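Local atomic coordinates of putative alpha/beta hydrolase fold protein (Candidatus Nitrososphaera gargensis, PDB entry 5A62), a protein that probably hydrolyses carboxylic esters, as an archaeal carboxylesterase of the alpha/beta hydrolase fold. Residues 149-157 and 176-185. Numbering follows the deposited sequence. Where two conformers were deposited one is given.
Sequences MKALAEHKL and FREVFTKTSV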
loop_
_atom_site.group_PDB
_atom_site.type_symbol
_atom_site.label_atom_id
_atom_site.label_comp_id
_atom_site.label_asym_id
_atom_site.label_seq_id
_atom_site.Cartn_x
_atom_site.Cartn_y
_atom_site.Cartn_z
ATOM N N MET A 149 0.962 9.455 17.822
ATOM C CA MET A 149 -0.341 8.881 17.999
ATOM C C MET A 149 -1.207 9.526 19.075
ATOM O O MET A 149 -2.410 9.600 18.955
ATOM C CB MET A 149 -0.246 7.362 18.257
ATOM C CG MET A 149 0.398 6.602 17.060
ATOM S SD MET A 149 -0.409 6.882 15.463
ATOM C CE MET A 149 -1.760 5.816 15.659
ATOM N N LYS A 150 -0.570 10.000 20.151
ATOM C CA LYS A 150 -1.367 10.693 21.167
ATOM C C LYS A 150 -1.944 11.987 20.566
ATOM O O LYS A 150 -3.113 12.300 20.757
ATOM C CB LYS A 150 -0.525 10.986 22.400
ATOM C CG LYS A 150 -0.042 9.770 23.188
ATOM C CD LYS A 150 0.677 10.249 24.457
ATOM C CE LYS A 150 1.522 9.192 25.174
ATOM N NZ LYS A 150 0.840 7.875 25.345
ATOM N N ALA A 151 -1.123 12.711 19.786
ATOM C CA ALA A 151 -1.622 13.885 19.090
ATOM C C ALA A 151 -2.677 13.566 18.079
ATOM O O ALA A 151 -3.713 14.228 18.000
ATOM C CB ALA A 151 -0.508 14.653 18.429
ATOM N N LEU A 152 -2.473 12.472 17.350
ATOM C CA LEU A 152 -3.468 12.093 16.400
ATOM C C LEU A 152 -4.809 11.806 17.096
ATOM O O LEU A 152 -5.878 12.229 16.613
ATOM C CB LEU A 152 -3.010 10.928 15.531
ATOM C CG LEU A 152 -4.057 10.357 14.579
ATOM C CD1 LEU A 152 -4.614 11.383 13.631
ATOM C CD2 LEU A 152 -3.460 9.195 13.787
ATOM N N ALA A 153 -4.791 11.095 18.201
ATOM C CA ALA A 153 -6.035 10.851 18.890
ATOM C C ALA A 153 -6.728 12.161 19.284
ATOM O O ALA A 153 -7.929 12.279 19.170
ATOM C CB ALA A 153 -5.833 9.987 20.133
ATOM N N GLU A 154 -5.923 13.096 19.796
ATOM C CA GLU A 154 -6.533 14.378 20.175
ATOM C C GLU A 154 -7.167 15.102 19.034
ATOM O O GLU A 154 -8.274 15.633 19.134
ATOM C CB GLU A 154 -5.495 15.241 20.829
ATOM C CG GLU A 154 -5.026 14.748 22.161
ATOM C CD GLU A 154 -6.116 14.484 23.204
ATOM O OE1 GLU A 154 -7.152 15.207 23.318
ATOM O OE2 GLU A 154 -5.915 13.459 23.875
ATOM N N HIS A 155 -6.524 15.031 17.866
ATOM C CA HIS A 155 -7.140 15.627 16.671
ATOM C C HIS A 155 -8.377 14.928 16.198
ATOM O O HIS A 155 -9.318 15.600 15.711
ATOM C CB HIS A 155 -6.107 15.709 15.538
ATOM C CG HIS A 155 -5.097 16.779 15.740
ATOM N ND1 HIS A 155 -5.339 18.092 15.371
ATOM C CD2 HIS A 155 -3.831 16.729 16.187
ATOM C CE1 HIS A 155 -4.273 18.810 15.683
ATOM N NE2 HIS A 155 -3.342 18.015 16.174
ATOM N N LYS A 156 -8.422 13.612 16.328
ATOM C CA LYS A 156 -9.611 12.834 15.958
ATOM C C LYS A 156 -10.793 13.142 16.901
ATOM O O LYS A 156 -11.919 13.159 16.462
ATOM C CB LYS A 156 -9.334 11.367 15.953
ATOM C CG LYS A 156 -8.423 10.993 14.789
ATOM C CD LYS A 156 -8.157 9.509 14.755
ATOM C CE LYS A 156 -9.337 8.698 14.325
ATOM N NZ LYS A 156 -9.460 8.856 12.840
ATOM N N LEU A 157 -10.462 13.421 18.138
ATOM C CA LEU A 157 -11.490 13.583 19.150
ATOM C C LEU A 157 -12.153 14.938 19.089
ATOM O O LEU A 157 -13.253 15.062 19.561
ATOM C CB LEU A 157 -10.883 13.328 20.495
ATOM C CG LEU A 157 -10.645 11.868 20.806
ATOM C CD1 LEU A 157 -9.800 11.619 22.032
ATOM C CD2 LEU A 157 -11.947 11.078 20.978
ATOM N N PHE A 176 -11.639 5.550 23.821
ATOM C CA PHE A 176 -10.976 5.650 22.556
ATOM C C PHE A 176 -9.516 6.025 22.705
ATOM O O PHE A 176 -8.632 5.413 22.068
ATOM C CB PHE A 176 -11.678 6.648 21.649
ATOM C CG PHE A 176 -10.970 6.908 20.360
ATOM C CD1 PHE A 176 -11.178 6.114 19.289
ATOM C CD2 PHE A 176 -10.111 7.964 20.257
ATOM C CE1 PHE A 176 -10.507 6.352 18.101
ATOM C CE2 PHE A 176 -9.467 8.219 19.054
ATOM C CZ PHE A 176 -9.684 7.376 18.014
ATOM N N ARG A 177 -9.183 7.019 23.522
ATOM C CA ARG A 177 -7.781 7.393 23.756
ATOM C C ARG A 177 -6.957 6.237 24.214
ATOM O O ARG A 177 -5.880 5.993 23.661
ATOM C CB ARG A 177 -7.636 8.457 24.839
ATOM C CG ARG A 177 -8.059 9.839 24.402
ATOM C CD ARG A 177 -7.900 10.867 25.532
ATOM N NE ARG A 177 -8.175 12.242 25.074
ATOM C CZ ARG A 177 -9.349 12.862 25.205
ATOM N NH1 ARG A 177 -10.375 12.276 25.808
ATOM N NH2 ARG A 177 -9.520 14.092 24.706
ATOM N N GLU A 178 -7.467 5.545 25.236
ATOM C CA GLU A 178 -6.800 4.368 25.803
ATOM C C GLU A 178 -6.409 3.436 24.689
ATOM O O GLU A 178 -5.190 3.128 24.567
ATOM C CB GLU A 178 -7.628 3.632 26.890
ATOM C CG GLU A 178 -6.794 2.592 27.696
ATOM C CD GLU A 178 -5.963 3.135 28.883
ATOM O OE1 GLU A 178 -5.269 4.196 28.768
ATOM O OE2 GLU A 178 -5.957 2.445 29.963
ATOM N N VAL A 179 -7.416 3.069 23.892
ATOM C CA VAL A 179 -7.265 2.015 22.890
ATOM C C VAL A 179 -6.312 2.522 21.771
ATOM O O VAL A 179 -5.297 1.908 21.462
ATOM C CB VAL A 179 -8.595 1.624 22.315
ATOM C CG1 VAL A 179 -8.461 0.773 21.029
ATOM C CG2 VAL A 179 -9.474 0.945 23.377
ATOM N N PHE A 180 -6.661 3.663 21.193
ATOM C CA PHE A 180 -5.987 4.150 19.981
ATOM C C PHE A 180 -4.523 4.366 20.196
ATOM O O PHE A 180 -3.675 4.092 19.338
ATOM C CB PHE A 180 -6.699 5.408 19.488
ATOM C CG PHE A 180 -6.269 5.878 18.138
ATOM C CD1 PHE A 180 -6.888 5.354 16.995
ATOM C CD2 PHE A 180 -5.255 6.804 17.992
ATOM C CE1 PHE A 180 -6.512 5.835 15.742
ATOM C CE2 PHE A 180 -4.884 7.264 16.759
ATOM C CZ PHE A 180 -5.473 6.730 15.666
ATOM N N THR A 181 -4.155 4.912 21.364
ATOM C CA THR A 181 -2.792 5.319 21.591
ATOM C C THR A 181 -1.851 4.126 21.886
ATOM O O THR A 181 -0.654 4.335 21.991
ATOM C CB THR A 181 -2.676 6.412 22.659
ATOM O OG1 THR A 181 -3.114 5.868 23.890
ATOM C CG2 THR A 181 -3.431 7.616 22.237
ATOM N N LYS A 182 -2.368 2.894 21.865
ATOM C CA LYS A 182 -1.507 1.719 21.876
ATOM C C LYS A 182 -1.026 1.351 20.447
ATOM O O LYS A 182 -0.214 0.422 20.325
ATOM C CB LYS A 182 -2.223 0.495 22.425
ATOM C CG LYS A 182 -2.920 0.576 23.734
ATOM C CD LYS A 182 -1.969 0.895 24.794
ATOM C CE LYS A 182 -2.582 0.476 26.149
ATOM N NZ LYS A 182 -3.362 1.590 26.605
ATOM N N THR A 183 -1.513 2.053 19.445
ATOM C CA THR A 183 -1.149 1.719 18.095
ATOM C C THR A 183 0.200 2.348 17.800
ATOM O O THR A 183 0.411 3.538 18.053
ATOM C CB THR A 183 -2.207 2.317 17.168
ATOM O OG1 THR A 183 -3.541 1.919 17.564
ATOM C CG2 THR A 183 -1.984 1.792 15.721
ATOM N N SER A 184 1.127 1.611 17.219
ATOM C CA SER A 184 2.344 2.195 16.752
ATOM C C SER A 184 2.134 3.069 15.547
ATOM O O SER A 184 1.209 2.825 14.774
ATOM C CB SER A 184 3.399 1.148 16.471
ATOM O OG SER A 184 3.117 0.391 15.293
ATOM N N VAL A 185 2.984 4.062 15.371
ATOM C CA VAL A 185 2.942 4.888 14.172
ATOM C C VAL A 185 3.138 4.013 12.940
ATOM O O VAL A 185 2.384 4.131 11.978
ATOM C CB VAL A 185 3.996 5.988 14.231
ATOM C CG1 VAL A 185 4.086 6.728 12.902
ATOM C CG2 VAL A 185 3.758 6.867 15.422
#
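L157 CD1 sits over the centre of one face of the R177 guanidinium, 3.4 Å from CZ, while the carboxylate of E154 meets the same group at its edge. The two planes lie 19° apart, nearly coplanar, and the grip is side-on: R177 NE donates to E154 OE2 at 2.8 Å and R177 NH2 to E154 OE1 at 3.0 Å, both N-H...O angles being nearly straight. With one bond to each carboxylate oxygen, the pair resists rotation, and NH1 is engaged separately in a salt bridge to D174. The F180 ring takes L152 CD2 at its edge, in plane, 3.7 Å from CZ; M149 CE, A153 CB and K156 CD approach it obliquely, making F180 a knob in the hole formed by M149, L152, A153 and K156. Its CG stands anti to the backbone N (chi1 -170°), which swings the ring across to helix 149-157. One face of the F176 ring is met by F180 CB, and L157 CD2 comes obliquely to F176 CD2 at 3.7 Å; W249 packs edge-to-face with F176.

Helices 149-157 and 170-180 belong to the helical region inserted between strands 116-122 and 212-218, consistent with the cap of an alpha/beta hydrolase. The axes of 149-157 and 176-180 run roughly antiparallel, their directions 144° apart and their closest approach 9.8 Å.

Beyond the helix end, a type I turn from F180 to T183 brings T181 CG2 to 3.9 Å from K150 CA. Bends at chi2 and chi3 bring M149 CE to 3.8 Å from T183 CB, while M149 CG packs on V185 CG2. T183 OG1 and N both donate to F180 O from the same face of its carbonyl plane.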